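Local coordinates for protein calcium homeostasis modulator 1 (Oryzias latipes, PDB 6LMT) that forms an eight-subunit membrane channel that, as in its family, probably passes ions and ATP, at residues L66-N71 with S101-S106. Sequence-based numbering, arbitrary orientation.
With Y01 (cholesterol hemisuccinate), chain K; Y01 (cholesterol hemisuccinate), chain I.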
loop_
_atom_site.group_PDB
_atom_site.type_symbol
_atom_site.label_atom_id
_atom_site.label_comp_id
_atom_site.label_asym_id
_atom_site.label_seq_id
_atom_site.Cartn_x
_atom_site.Cartn_y
_atom_site.Cartn_z
ATOM N N LEU A 66 9.618 -5.444 32.457
ATOM C CA LEU A 66 9.360 -6.160 31.223
ATOM C C LEU A 66 10.638 -6.392 30.437
ATOM O O LEU A 66 10.729 -7.358 29.682
ATOM C CB LEU A 66 8.348 -5.375 30.404
ATOM C CG LEU A 66 7.736 -5.997 29.176
ATOM C CD1 LEU A 66 6.962 -7.184 29.614
ATOM C CD2 LEU A 66 6.848 -4.998 28.525
ATOM N N GLY A 67 11.637 -5.530 30.605
ATOM C CA GLY A 67 12.932 -5.802 30.023
ATOM C C GLY A 67 13.655 -6.952 30.684
ATOM O O GLY A 67 14.412 -7.666 30.029
ATOM N N PHE A 68 13.459 -7.138 31.986
ATOM C CA PHE A 68 14.017 -8.301 32.667
ATOM C C PHE A 68 13.278 -9.588 32.337
ATOM O O PHE A 68 13.893 -10.650 32.297
ATOM C CB PHE A 68 13.987 -8.094 34.172
ATOM C CG PHE A 68 15.008 -7.147 34.671
ATOM C CD1 PHE A 68 16.171 -6.939 33.984
ATOM C CD2 PHE A 68 14.787 -6.431 35.819
ATOM C CE1 PHE A 68 17.117 -6.061 34.449
ATOM C CE2 PHE A 68 15.733 -5.548 36.281
ATOM C CZ PHE A 68 16.898 -5.366 35.585
ATOM N N VAL A 69 11.969 -9.524 32.131
ATOM C CA VAL A 69 11.195 -10.718 31.825
ATOM C C VAL A 69 11.485 -11.201 30.410
ATOM O O VAL A 69 11.603 -12.403 30.164
ATOM C CB VAL A 69 9.701 -10.428 32.058
ATOM C CG1 VAL A 69 8.832 -11.546 31.579
ATOM C CG2 VAL A 69 9.450 -10.214 33.514
ATOM N N LEU A 70 11.645 -10.287 29.466
ATOM C CA LEU A 70 11.893 -10.676 28.088
ATOM C C LEU A 70 13.337 -11.059 27.813
ATOM O O LEU A 70 13.607 -11.634 26.758
ATOM C CB LEU A 70 11.482 -9.557 27.138
ATOM C CG LEU A 70 9.986 -9.289 27.086
ATOM C CD1 LEU A 70 9.695 -8.130 26.172
ATOM C CD2 LEU A 70 9.252 -10.516 26.638
ATOM N N ASN A 71 14.263 -10.758 28.711
ATOM C CA ASN A 71 15.657 -11.119 28.510
ATOM C C ASN A 71 15.870 -12.561 28.944
ATOM O O ASN A 71 15.569 -12.924 30.082
ATOM C CB ASN A 71 16.556 -10.171 29.297
ATOM C CG ASN A 71 17.941 -10.026 28.704
ATOM O OD1 ASN A 71 18.602 -9.023 28.922
ATOM N ND2 ASN A 71 18.396 -11.028 27.974
ATOM N N SER A 101 24.780 -5.171 32.151
ATOM C CA SER A 101 24.413 -5.168 30.739
ATOM C C SER A 101 22.909 -5.294 30.544
ATOM O O SER A 101 22.328 -4.606 29.700
ATOM C CB SER A 101 25.127 -6.311 30.030
ATOM O OG SER A 101 24.665 -6.456 28.705
ATOM N N ILE A 102 22.270 -6.176 31.309
ATOM C CA ILE A 102 20.827 -6.358 31.216
ATOM C C ILE A 102 20.096 -5.121 31.721
ATOM O O ILE A 102 19.092 -4.698 31.141
ATOM C CB ILE A 102 20.416 -7.620 31.995
ATOM C CG1 ILE A 102 21.082 -8.849 31.404
ATOM C CG2 ILE A 102 18.946 -7.831 31.942
ATOM C CD1 ILE A 102 20.907 -10.085 32.246
ATOM N N THR A 103 20.610 -4.506 32.785
ATOM C CA THR A 103 19.976 -3.340 33.380
ATOM C C THR A 103 20.021 -2.140 32.447
ATOM O O THR A 103 19.030 -1.416 32.318
ATOM C CB THR A 103 20.660 -3.018 34.703
ATOM O OG1 THR A 103 20.550 -4.145 35.569
ATOM C CG2 THR A 103 20.035 -1.829 35.373
ATOM N N GLN A 104 21.142 -1.939 31.759
ATOM C CA GLN A 104 21.282 -0.786 30.879
ATOM C C GLN A 104 20.413 -0.894 29.637
ATOM O O GLN A 104 19.919 0.124 29.149
ATOM C CB GLN A 104 22.744 -0.612 30.500
ATOM C CG GLN A 104 23.570 -0.057 31.626
ATOM C CD GLN A 104 25.039 -0.169 31.364
ATOM O OE1 GLN A 104 25.458 -0.785 30.390
ATOM N NE2 GLN A 104 25.839 0.415 32.238
ATOM N N ARG A 105 20.202 -2.094 29.114
ATOM C CA ARG A 105 19.284 -2.216 27.994
ATOM C C ARG A 105 17.828 -2.176 28.429
ATOM O O ARG A 105 16.953 -1.895 27.610
ATOM C CB ARG A 105 19.559 -3.501 27.234
ATOM C CG ARG A 105 20.925 -3.528 26.613
ATOM C CD ARG A 105 21.202 -4.870 25.982
ATOM N NE ARG A 105 21.218 -5.936 26.977
ATOM C CZ ARG A 105 21.320 -7.227 26.685
ATOM N NH1 ARG A 105 21.429 -7.611 25.423
ATOM N NH2 ARG A 105 21.327 -8.132 27.651
ATOM N N SER A 106 17.548 -2.446 29.696
ATOM C CA SER A 106 16.189 -2.416 30.192
ATOM C C SER A 106 15.731 -1.023 30.565
ATOM O O SER A 106 14.578 -0.867 30.959
ATOM C CB SER A 106 16.054 -3.329 31.400
ATOM O OG SER A 106 16.275 -4.660 31.021
HETATM C CAA Y01 K . 13.632 6.529 33.778
HETATM C CBA Y01 K . 15.126 6.734 33.610
HETATM C CAB Y01 K . 15.783 6.970 34.958
HETATM C CAN Y01 K . 15.757 5.555 32.887
HETATM C CAJ Y01 K . 17.265 5.555 32.788
HETATM C CAO Y01 K . 17.803 6.484 31.734
HETATM C CBB Y01 K . 19.303 6.351 31.421
HETATM C CAC Y01 K . 20.107 6.376 32.718
HETATM C CBE Y01 K . 19.563 5.129 30.513
HETATM C CAP Y01 K . 18.533 5.074 29.352
HETATM C CAQ Y01 K . 19.221 4.408 28.150
HETATM C CBG Y01 K . 20.511 3.860 28.744
HETATM C CBI Y01 K . 20.924 4.933 29.775
HETATM C CAE Y01 K . 21.334 6.255 29.110
HETATM C CAU Y01 K . 22.093 4.330 30.564
HETATM C CAS Y01 K . 23.256 3.929 29.651
HETATM C CBF Y01 K . 22.842 2.925 28.565
HETATM C CBD Y01 K . 21.608 3.409 27.786
HETATM C CAK Y01 K . 21.108 2.288 26.881
HETATM C CAI Y01 K . 22.207 1.538 26.200
HETATM C CAZ Y01 K . 23.496 1.709 26.447
HETATM C CAV Y01 K . 24.547 1.034 25.587
HETATM C CBH Y01 K . 24.007 2.564 27.602
HETATM C CAD Y01 K . 24.666 3.826 27.016
HETATM C CAT Y01 K . 25.058 1.737 28.373
HETATM C CAR Y01 K . 26.136 1.135 27.474
HETATM C CBC Y01 K . 25.545 0.252 26.411
HETATM O OAW Y01 K . 26.640 -0.175 25.542
HETATM C CAY Y01 K . 26.509 -1.270 24.795
HETATM O OAG Y01 K . 25.523 -1.947 24.756
HETATM C CAM Y01 K . 27.770 -1.579 24.041
HETATM C CAL Y01 K . 27.770 -2.814 23.158
HETATM C CAX Y01 K . 27.149 -2.630 21.785
HETATM O OAH Y01 K . 27.740 -1.902 20.969
HETATM O OAF Y01 K . 26.075 -3.211 21.533
HETATM C CAA Y01 I . -6.695 0.722 25.471
HETATM C CBA Y01 I . -5.191 0.831 25.273
HETATM C CAB Y01 I . -4.599 1.845 26.235
HETATM C CAN Y01 I . -4.517 -0.527 25.423
HETATM C CAJ Y01 I . -3.009 -0.520 25.506
HETATM C CAO Y01 I . -2.434 -1.902 25.739
HETATM C CBB Y01 I . -1.611 -2.109 27.026
HETATM C CAC Y01 I . -2.149 -1.217 28.138
HETATM C CBE Y01 I . -1.608 -3.582 27.479
HETATM C CAP Y01 I . -2.868 -4.361 27.033
HETATM C CAQ Y01 I . -2.490 -5.853 27.070
HETATM C CBG Y01 I . -1.164 -5.829 27.816
HETATM C CBI Y01 I . -0.473 -4.604 27.179
HETATM C CAE Y01 I . -0.243 -4.741 25.676
HETATM C CAU Y01 I . 0.873 -4.428 27.864
HETATM C CAS Y01 I . 1.703 -5.705 27.698
HETATM C CBF Y01 I . 1.062 -6.869 28.463
HETATM C CBD Y01 I . -0.379 -7.128 27.997
HETATM C CAK Y01 I . -1.041 -8.023 29.044
HETATM C CAI Y01 I . -0.155 -9.136 29.510
HETATM C CAZ Y01 I . 1.111 -9.287 29.145
HETATM C CAV Y01 I . 1.860 -10.577 29.422
HETATM C CBH Y01 I . 1.890 -8.184 28.438
HETATM C CAD Y01 I . 2.180 -8.634 26.993
HETATM C CAT Y01 I . 3.212 -7.996 29.210
HETATM C CAR Y01 I . 3.995 -9.303 29.345
HETATM C CBC Y01 I . 3.211 -10.357 30.076
HETATM O OAW Y01 I . 3.980 -11.606 30.109
HETATM C CAY Y01 I . 4.609 -12.081 29.017
HETATM O OAG Y01 I . 4.110 -12.234 27.939
HETATM C CAM Y01 I . 6.048 -12.380 29.306
HETATM C CAL Y01 I . 6.555 -13.803 29.200
HETATM C CAX Y01 I . 7.234 -14.157 27.890
HETATM O OAH Y01 I . 6.524 -14.420 26.900
HETATM O OAF Y01 I . 8.479 -14.158 27.862
#
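Ile102 fits between Phe68 and Asn71 where helix 48-70, the second membrane-spanning helix of the CALHM fold, ends against helix 92-105, part of the third. Its CB, 3.8 Å from Asn71 OD1, already faces the other helix. At CB the side chain forks. CG2, set anti to the backbone N, lies 3.6 Å from Phe68 CD1 at the ring edge and also reaches the amide oxygen, with Asn71 OD1 3.3 Å from Ile102 CG2. The other branch runs past the same oxygen: CG1 is 3.5 Å from Asn71 OD1, and the terminal Ile102 CD1 is still 4.2 Å from Asn71 OD1. Val74 and Leu77 of helix 74-82 also pack on Ile102.

Beyond CD1 and CE1, the Phe68 ring brings CZ to Thr103, whose OG1 sits at the edge in the ring plane; that hydroxyl bonds to Leu99 O. Phe64, one turn earlier, stacks edge-to-face with Phe68, and Phe197 of a second subunit also packs on it, which places the aromatic pair beside a subunit interface.

Gly67, lacking a side chain, lets the two backbones come close, its CA 4.7 Å from Ser106 CA, and makes room for the Ser106 hydroxyl. Ser106 OG lies against Gly67 C and CA while donating its proton to Ile102 O, one turn back in its own helix.

Cholesterol hemisuccinate molecules flank the pair: one lies along Leu66, Val69 and Leu70, another along Gln104. In Arg105 a bend at chi3 (-63°) turns NE back to bond Ser101 O from above the carbonyl plane. Arg105 NH2 comes within 3.1 Å of Asn71 OD1, but the angle is too poor for a hydrogen bond; the amide and guanidinium planes stand 66° apart.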